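Side-chain contacts in 3-oxo-tetronate kinase (PDB 3DQQ), which probably catalyses the ATP-dependent phosphorylation of 3-oxo-tetronate to 3-oxo-tetronate 4-phosphate: residues Ile114-Pro119 with Arg123-Gly128; Asp152-Arg157 with Cys167-Ala172. All coordinates share one frame; numbering follows the deposited sequence.

How the contacts relate
Strand 112-115 runs through Ile114 into the turn at Pro116-Pro119, and contact 1 closes the short loop between Leu118 and Arg123, where the chain doubles back into strand 123-126. Contact 2 follows in series: helix 155-160 begins just after Tyr154, and the loop beyond it is closed where Pro156 meets Cys167 and Val169 on strand 167-170. The loops neither nest nor cross, yet the contacts touch, with their centres about 9 Å apart. The O of Gly128 probably accepts a hydrogen bond from the N of Leu155, and Gln127 and Gly128 pack on Val169. Together they tie the small antiparallel sheet and helix 155-160 to strands 112-115 and 167-170 of the sugar-binding domain.

Contact 1 (Ile114-Pro119 with Arg123-Gly128); sequences ISPALP and RTVYQG
Backbone hydrogen bonds join Leu118 and Arg123 in a single antiparallel hydrogen-bonded pair. Arg123 N donates a nearly straight hydrogen bond to Leu118 O (3.3 Å, 169°). The return bond, from Leu118 N to Arg123 O at 3.0 Å, is weak and bent to 124°. Proline next in line has no N-H to offer; instead Pro119 CA turns a C-H to the same oxygen, 3.5 Å from Arg123 O. Ala117, small enough to fit close to the strand, sets CB in van der Waals contact with that carbonyl, 3.6 Å from Arg123 O.

The apolar contacts flank this pair. Ala117 CB also lies 4.3 Å from Val125 CG2, which Pro116 CD approaches as well. On Thr124 a chi1 of 53° swings CG2 beside the backbone N, where it lies 4.0 Å from Pro119 CB; the methyl, rather than the hydroxyl, meets the ring.

Arg123 touches Leu118 with CB, while its bent chain carries NH2 to the carbonyl of Asn121 and packs on Ile325 of the second subunit. The result is a tight chain reversal held by one antiparallel bridge, leading from strand 112-115 into the three-stranded antiparallel sheet that begins with 123-126.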
ATOM      1  N   ILE A 114      15.658 -19.166  23.427  1.00 33.29           N
ATOM      2  CA  ILE A 114      14.973 -18.258  22.518  1.00 34.21           C
ATOM      3  C   ILE A 114      16.057 -17.492  21.814  1.00 35.38           C
ATOM      4  O   ILE A 114      16.770 -16.759  22.479  1.00 36.20           O
ATOM      5  CB  ILE A 114      14.096 -17.251  23.299  1.00 34.32           C
ATOM      6  CG1 ILE A 114      12.910 -17.967  23.923  1.00 34.03           C
ATOM      7  CG2 ILE A 114      13.574 -16.119  22.403  1.00 32.98           C
ATOM      8  CD1 ILE A 114      12.218 -17.181  24.982  1.00 33.26           C
ATOM      9  N   SER A 115      16.202 -17.655  20.489  1.00 36.17           N
ATOM     10  CA  SER A 115      17.272 -17.000  19.732  1.00 36.11           C
ATOM     11  C   SER A 115      16.815 -16.375  18.414  1.00 37.00           C
ATOM     12  O   SER A 115      16.987 -16.952  17.349  1.00 37.21           O
ATOM     13  CB  SER A 115      18.362 -18.004  19.447  1.00 35.81           C
ATOM     14  OG  SER A 115      19.543 -17.350  19.006  1.00 35.10           O
ATOM     15  N   PRO A 116      16.249 -15.173  18.468  1.00 38.42           N
ATOM     16  CA  PRO A 116      15.734 -14.508  17.258  1.00 39.02           C
ATOM     17  C   PRO A 116      16.769 -13.919  16.300  1.00 39.98           C
ATOM     18  O   PRO A 116      16.481 -13.765  15.122  1.00 40.48           O
ATOM     19  CB  PRO A 116      14.905 -13.370  17.804  1.00 38.12           C
ATOM     20  CG  PRO A 116      14.841 -13.578  19.240  1.00 39.14           C
ATOM     21  CD  PRO A 116      16.013 -14.361  19.657  1.00 38.54           C
ATOM     22  N   ALA A 117      17.954 -13.602  16.779  1.00 40.63           N
ATOM     23  CA  ALA A 117      18.877 -12.827  15.965  1.00 41.45           C
ATOM     24  C   ALA A 117      19.104 -13.410  14.590  1.00 42.05           C
ATOM     25  O   ALA A 117      19.181 -14.606  14.430  1.00 42.56           O
ATOM     26  CB  ALA A 117      20.217 -12.693  16.662  1.00 41.52           C
ATOM     27  N   LEU A 118      19.229 -12.524  13.613  1.00 43.05           N
ATOM     28  CA  LEU A 118      19.832 -12.816  12.324  1.00 43.38           C
ATOM     29  C   LEU A 118      20.670 -11.572  11.859  1.00 43.70           C
ATOM     30  O   LEU A 118      20.206 -10.718  11.073  1.00 43.44           O
ATOM     31  CB  LEU A 118      18.699 -13.144  11.373  1.00 43.34           C
ATOM     32  CG  LEU A 118      19.094 -13.564   9.967  1.00 43.81           C
ATOM     33  CD1 LEU A 118      19.961 -14.831   9.962  1.00 42.16           C
ATOM     34  CD2 LEU A 118      17.759 -13.688   9.185  1.00 44.33           C
ATOM     35  N   PRO A 119      21.873 -11.410  12.416  1.00 43.63           N
ATOM     36  CA  PRO A 119      22.707 -10.228  12.148  1.00 44.45           C
ATOM     37  C   PRO A 119      22.864  -9.809  10.677  1.00 45.41           C
ATOM     38  O   PRO A 119      22.821  -8.629  10.348  1.00 46.04           O
ATOM     39  CB  PRO A 119      24.048 -10.616  12.723  1.00 43.92           C
ATOM     40  CG  PRO A 119      23.702 -11.484  13.866  1.00 44.64           C
ATOM     41  CD  PRO A 119      22.494 -12.295  13.398  1.00 43.46           C
ATOM     42  N   ARG A 123      19.168  -8.003  12.561  1.00 44.24           N
ATOM     43  CA  ARG A 123      18.556  -8.272  13.826  1.00 43.22           C
ATOM     44  C   ARG A 123      19.581  -8.768  14.781  1.00 41.41           C
ATOM     45  O   ARG A 123      20.204  -9.812  14.549  1.00 41.47           O
ATOM     46  CB  ARG A 123      17.490  -9.281  13.649  1.00 43.80           C
ATOM     47  CG  ARG A 123      16.200  -8.594  13.516  1.00 47.92           C
ATOM     48  CD  ARG A 123      15.440  -9.123  12.404  1.00 53.27           C
ATOM     49  NE  ARG A 123      15.863  -8.499  11.185  1.00 55.30           N
ATOM     50  CZ  ARG A 123      15.041  -8.264  10.182  1.00 59.99           C
ATOM     51  NH1 ARG A 123      13.749  -8.606  10.271  1.00 63.93           N
ATOM     52  NH2 ARG A 123      15.499  -7.683   9.084  1.00 61.59           N
ATOM     53  N   THR A 124      19.781  -8.018  15.858  1.00 38.91           N
ATOM     54  CA  THR A 124      20.771  -8.428  16.819  1.00 36.73           C
ATOM     55  C   THR A 124      20.130  -8.390  18.178  1.00 35.40           C
ATOM     56  O   THR A 124      19.125  -7.747  18.364  1.00 35.73           O
ATOM     57  CB  THR A 124      22.069  -7.569  16.680  1.00 36.55           C
ATOM     58  OG1 THR A 124      21.744  -6.190  16.743  1.00 35.98           O
ATOM     59  CG2 THR A 124      22.787  -7.840  15.317  1.00 34.86           C
ATOM     60  N   VAL A 125      20.700  -9.093  19.127  1.00 34.14           N
ATOM     61  CA  VAL A 125      20.186  -9.100  20.457  1.00 33.64           C
ATOM     62  C   VAL A 125      21.350  -8.847  21.415  1.00 34.13           C
ATOM     63  O   VAL A 125      22.367  -9.545  21.358  1.00 33.56           O
ATOM     64  CB  VAL A 125      19.508 -10.474  20.782  1.00 33.53           C
ATOM     65  CG1 VAL A 125      19.180 -10.562  22.274  1.00 29.44           C
ATOM     66  CG2 VAL A 125      18.295 -10.663  19.895  1.00 31.58           C
ATOM     67  N   TYR A 126      21.187  -7.873  22.318  1.00 34.75           N
ATOM     68  CA  TYR A 126      22.222  -7.557  23.328  1.00 34.43           C
ATOM     69  C   TYR A 126      21.570  -7.371  24.684  1.00 34.26           C
ATOM     70  O   TYR A 126      20.592  -6.650  24.798  1.00 34.92           O
ATOM     71  CB  TYR A 126      23.018  -6.319  22.918  1.00 35.19           C
ATOM     72  CG  TYR A 126      24.090  -5.962  23.902  1.00 35.54           C
ATOM     73  CD1 TYR A 126      24.021  -4.798  24.670  1.00 38.19           C
ATOM     74  CD2 TYR A 126      25.161  -6.774  24.084  1.00 37.35           C
ATOM     75  CE1 TYR A 126      24.984  -4.484  25.575  1.00 36.70           C
ATOM     76  CE2 TYR A 126      26.142  -6.458  25.000  1.00 38.42           C
ATOM     77  CZ  TYR A 126      26.036  -5.322  25.736  1.00 37.00           C
ATOM     78  OH  TYR A 126      27.020  -5.067  26.637  1.00 37.91           O
ATOM     79  N   GLN A 127      22.094  -8.043  25.699  1.00 33.73           N
ATOM     80  CA  GLN A 127      21.479  -8.120  27.030  1.00 33.85           C
ATOM     81  C   GLN A 127      19.996  -8.518  27.049  1.00 33.99           C
ATOM     82  O   GLN A 127      19.259  -8.233  28.031  1.00 33.21           O
ATOM     83  CB  GLN A 127      21.647  -6.815  27.771  1.00 33.81           C
ATOM     84  CG  GLN A 127      23.071  -6.351  27.862  1.00 36.01           C
ATOM     85  CD  GLN A 127      23.954  -7.235  28.689  1.00 36.58           C
ATOM     86  OE1 GLN A 127      23.536  -7.877  29.646  1.00 40.29           O
ATOM     87  NE2 GLN A 127      25.198  -7.282  28.307  1.00 39.83           N
ATOM     88  N   GLY A 128      19.565  -9.182  25.976  1.00 33.69           N
ATOM     89  CA  GLY A 128      18.178  -9.584  25.851  1.00 33.71           C
ATOM     90  C   GLY A 128      17.262  -8.633  25.127  1.00 33.16           C
ATOM     91  O   GLY A 128      16.085  -8.943  24.935  1.00 32.17           O
TER

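Contact 2 (Asp152-Arg157 with Cys167-Ala172); sequences DSYLPR and CGVIPA
Asp152 OD1 is gripped from opposite faces of its carboxylate by the backbone N of Tyr154, whose hydroxyl reaches across to Val169, and by Arg157 NH2. The bond from Tyr154 N to Asp152 OD1, 3.2 Å, forms an Asx turn just ahead of the helix. Arg157 completes a side-on salt bridge, NE lying 2.9 Å from Asp152 OD2 on its syn side. With both oxygens engaged, the carboxylate is restrained from rotating. Tyr154 CD2 lies over one face of the guanidinium, toward its rim.

No hydrogen bond crosses the contact, which is mostly apolar. Pro156, in the first turn of the helix, where its missing N-H costs no helical bond, offers CG to Val169 CG2 at 3.7 Å, the two side chains meeting at about a right angle. Its CD also sits over the centre of the Tyr154 ring. Cys167 turns SG anti to its own N (chi1 -176°), which lays the sulfur 3.8 Å from Pro156 CB. Tyr154 OH ends 4.0 Å from Val169 CG2, so one methyl serves both partners.

Within this chain, 167-170 is an edge strand, parallel to 196-199. Helix 155-160 lies against both, through Pro156 on Cys167 and Val169 and through Leu155 on Val198, which Cys167 also touches, while Tyr154 meets the ring of Tyr129 in strand 129-132.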
ATOM      1  N   ASP A 152       7.812  -2.769  22.963  1.00 41.23           N
ATOM      2  CA  ASP A 152       8.788  -3.082  24.014  1.00 39.77           C
ATOM      3  C   ASP A 152       9.854  -3.942  23.321  1.00 39.16           C
ATOM      4  O   ASP A 152       9.521  -4.729  22.458  1.00 41.38           O
ATOM      5  CB  ASP A 152       8.085  -3.780  25.163  1.00 39.25           C
ATOM      6  CG  ASP A 152       8.998  -4.125  26.349  1.00 42.85           C
ATOM      7  OD1 ASP A 152      10.203  -3.751  26.431  1.00 45.72           O
ATOM      8  OD2 ASP A 152       8.478  -4.831  27.260  1.00 51.15           O
ATOM      9  N   SER A 153      11.116  -3.768  23.671  1.00 37.53           N
ATOM     10  CA  SER A 153      12.216  -4.377  22.998  1.00 37.08           C
ATOM     11  C   SER A 153      12.875  -5.441  23.844  1.00 36.58           C
ATOM     12  O   SER A 153      13.793  -6.106  23.363  1.00 36.80           O
ATOM     13  CB  SER A 153      13.263  -3.311  22.625  1.00 37.32           C
ATOM     14  OG  SER A 153      12.650  -2.172  22.018  1.00 36.35           O
ATOM     15  N   TYR A 154      12.423  -5.626  25.085  1.00 35.93           N
ATOM     16  CA  TYR A 154      13.092  -6.545  26.003  1.00 35.61           C
ATOM     17  C   TYR A 154      12.461  -7.959  25.932  1.00 36.10           C
ATOM     18  O   TYR A 154      11.321  -8.179  26.372  1.00 36.63           O
ATOM     19  CB  TYR A 154      13.004  -5.993  27.396  1.00 34.81           C
ATOM     20  CG  TYR A 154      13.898  -6.702  28.404  1.00 35.29           C
ATOM     21  CD1 TYR A 154      15.237  -6.868  28.169  1.00 34.43           C
ATOM     22  CD2 TYR A 154      13.390  -7.199  29.607  1.00 34.29           C
ATOM     23  CE1 TYR A 154      16.039  -7.509  29.082  1.00 34.44           C
ATOM     24  CE2 TYR A 154      14.209  -7.867  30.524  1.00 32.54           C
ATOM     25  CZ  TYR A 154      15.523  -8.008  30.259  1.00 32.60           C
ATOM     26  OH  TYR A 154      16.362  -8.638  31.162  1.00 32.38           O
ATOM     27  N   LEU A 155      13.194  -8.907  25.349  1.00 35.64           N
ATOM     28  CA  LEU A 155      12.606 -10.159  24.946  1.00 35.31           C
ATOM     29  C   LEU A 155      12.039 -10.939  26.115  1.00 35.13           C
ATOM     30  O   LEU A 155      10.923 -11.447  26.051  1.00 34.73           O
ATOM     31  CB  LEU A 155      13.603 -10.974  24.138  1.00 35.62           C
ATOM     32  CG  LEU A 155      13.767 -10.516  22.671  1.00 35.63           C
ATOM     33  CD1 LEU A 155      15.122 -10.985  22.075  1.00 35.62           C
ATOM     34  CD2 LEU A 155      12.589 -10.973  21.818  1.00 34.54           C
ATOM     35  N   PRO A 156      12.750 -10.974  27.228  1.00 35.46           N
ATOM     36  CA  PRO A 156      12.175 -11.665  28.380  1.00 35.59           C
ATOM     37  C   PRO A 156      10.835 -11.118  28.871  1.00 35.59           C
ATOM     38  O   PRO A 156      10.025 -11.889  29.356  1.00 35.00           O
ATOM     39  CB  PRO A 156      13.244 -11.477  29.475  1.00 35.20           C
ATOM     40  CG  PRO A 156      14.445 -11.159  28.800  1.00 35.28           C
ATOM     41  CD  PRO A 156      14.055 -10.399  27.562  1.00 36.10           C
ATOM     42  N   ARG A 157      10.626  -9.799  28.790  1.00 35.98           N
ATOM     43  CA  ARG A 157       9.295  -9.241  29.084  1.00 36.16           C
ATOM     44  C   ARG A 157       8.307  -9.624  28.030  1.00 35.58           C
ATOM     45  O   ARG A 157       7.223 -10.029  28.371  1.00 36.82           O
ATOM     46  CB  ARG A 157       9.283  -7.722  29.209  1.00 36.60           C
ATOM     47  CG  ARG A 157       9.400  -7.234  30.631  1.00 37.30           C
ATOM     48  CD  ARG A 157       8.876  -5.817  30.763  1.00 37.53           C
ATOM     49  NE  ARG A 157       9.610  -4.891  29.886  1.00 40.79           N
ATOM     50  CZ  ARG A 157      10.804  -4.364  30.172  1.00 39.34           C
ATOM     51  NH1 ARG A 157      11.414  -4.632  31.303  1.00 39.48           N
ATOM     52  NH2 ARG A 157      11.400  -3.568  29.307  1.00 39.62           N
ATOM     53  N   CYS A 167      11.901 -16.025  32.294  1.00 35.69           N
ATOM     54  CA  CYS A 167      12.810 -15.981  31.180  1.00 35.05           C
ATOM     55  C   CYS A 167      14.118 -15.263  31.493  1.00 34.26           C
ATOM     56  O   CYS A 167      14.091 -14.181  31.950  1.00 34.60           O
ATOM     57  CB  CYS A 167      12.107 -15.230  30.079  1.00 35.27           C
ATOM     58  SG  CYS A 167      13.050 -15.197  28.584  1.00 37.88           S
ATOM     59  N   GLY A 168      15.253 -15.873  31.206  1.00 34.22           N
ATOM     60  CA  GLY A 168      16.578 -15.337  31.527  1.00 33.67           C
ATOM     61  C   GLY A 168      17.291 -14.834  30.305  1.00 33.23           C
ATOM     62  O   GLY A 168      16.695 -14.729  29.278  1.00 34.67           O
ATOM     63  N   VAL A 169      18.563 -14.495  30.432  1.00 33.63           N
ATOM     64  CA  VAL A 169      19.377 -13.945  29.342  1.00 33.82           C
ATOM     65  C   VAL A 169      20.792 -14.522  29.389  1.00 34.41           C
ATOM     66  O   VAL A 169      21.321 -14.691  30.438  1.00 35.09           O
ATOM     67  CB  VAL A 169      19.469 -12.395  29.386  1.00 33.10           C
ATOM     68  CG1 VAL A 169      20.342 -11.887  28.238  1.00 31.96           C
ATOM     69  CG2 VAL A 169      18.085 -11.762  29.298  1.00 31.48           C
ATOM     70  N   ILE A 170      21.372 -14.893  28.248  1.00 35.62           N
ATOM     71  CA  ILE A 170      22.799 -15.178  28.148  1.00 35.58           C
ATOM     72  C   ILE A 170      23.383 -14.039  27.329  1.00 36.00           C
ATOM     73  O   ILE A 170      23.142 -13.935  26.157  1.00 37.18           O
ATOM     74  CB  ILE A 170      23.104 -16.518  27.444  1.00 35.72           C
ATOM     75  CG1 ILE A 170      22.390 -17.670  28.139  1.00 36.17           C
ATOM     76  CG2 ILE A 170      24.610 -16.797  27.403  1.00 35.42           C
ATOM     77  CD1 ILE A 170      22.873 -17.966  29.476  1.00 35.99           C
ATOM     78  N   PRO A 171      24.165 -13.181  27.943  1.00 36.27           N
ATOM     79  CA  PRO A 171      24.726 -12.044  27.193  1.00 36.36           C
ATOM     80  C   PRO A 171      25.895 -12.372  26.262  1.00 36.39           C
ATOM     81  O   PRO A 171      26.646 -13.309  26.500  1.00 36.94           O
ATOM     82  CB  PRO A 171      25.226 -11.121  28.307  1.00 35.79           C
ATOM     83  CG  PRO A 171      25.513 -12.027  29.428  1.00 35.19           C
ATOM     84  CD  PRO A 171      24.618 -13.212  29.341  1.00 35.99           C
ATOM     85  N   ALA A 172      26.063 -11.539  25.243  1.00 36.92           N
ATOM     86  CA  ALA A 172      27.188 -11.616  24.286  1.00 36.63           C
ATOM     87  C   ALA A 172      28.518 -11.928  24.946  1.00 36.70           C
ATOM     88  O   ALA A 172      29.266 -12.818  24.529  1.00 36.95           O
ATOM     89  CB  ALA A 172      27.289 -10.334  23.546  1.00 35.78           C
TER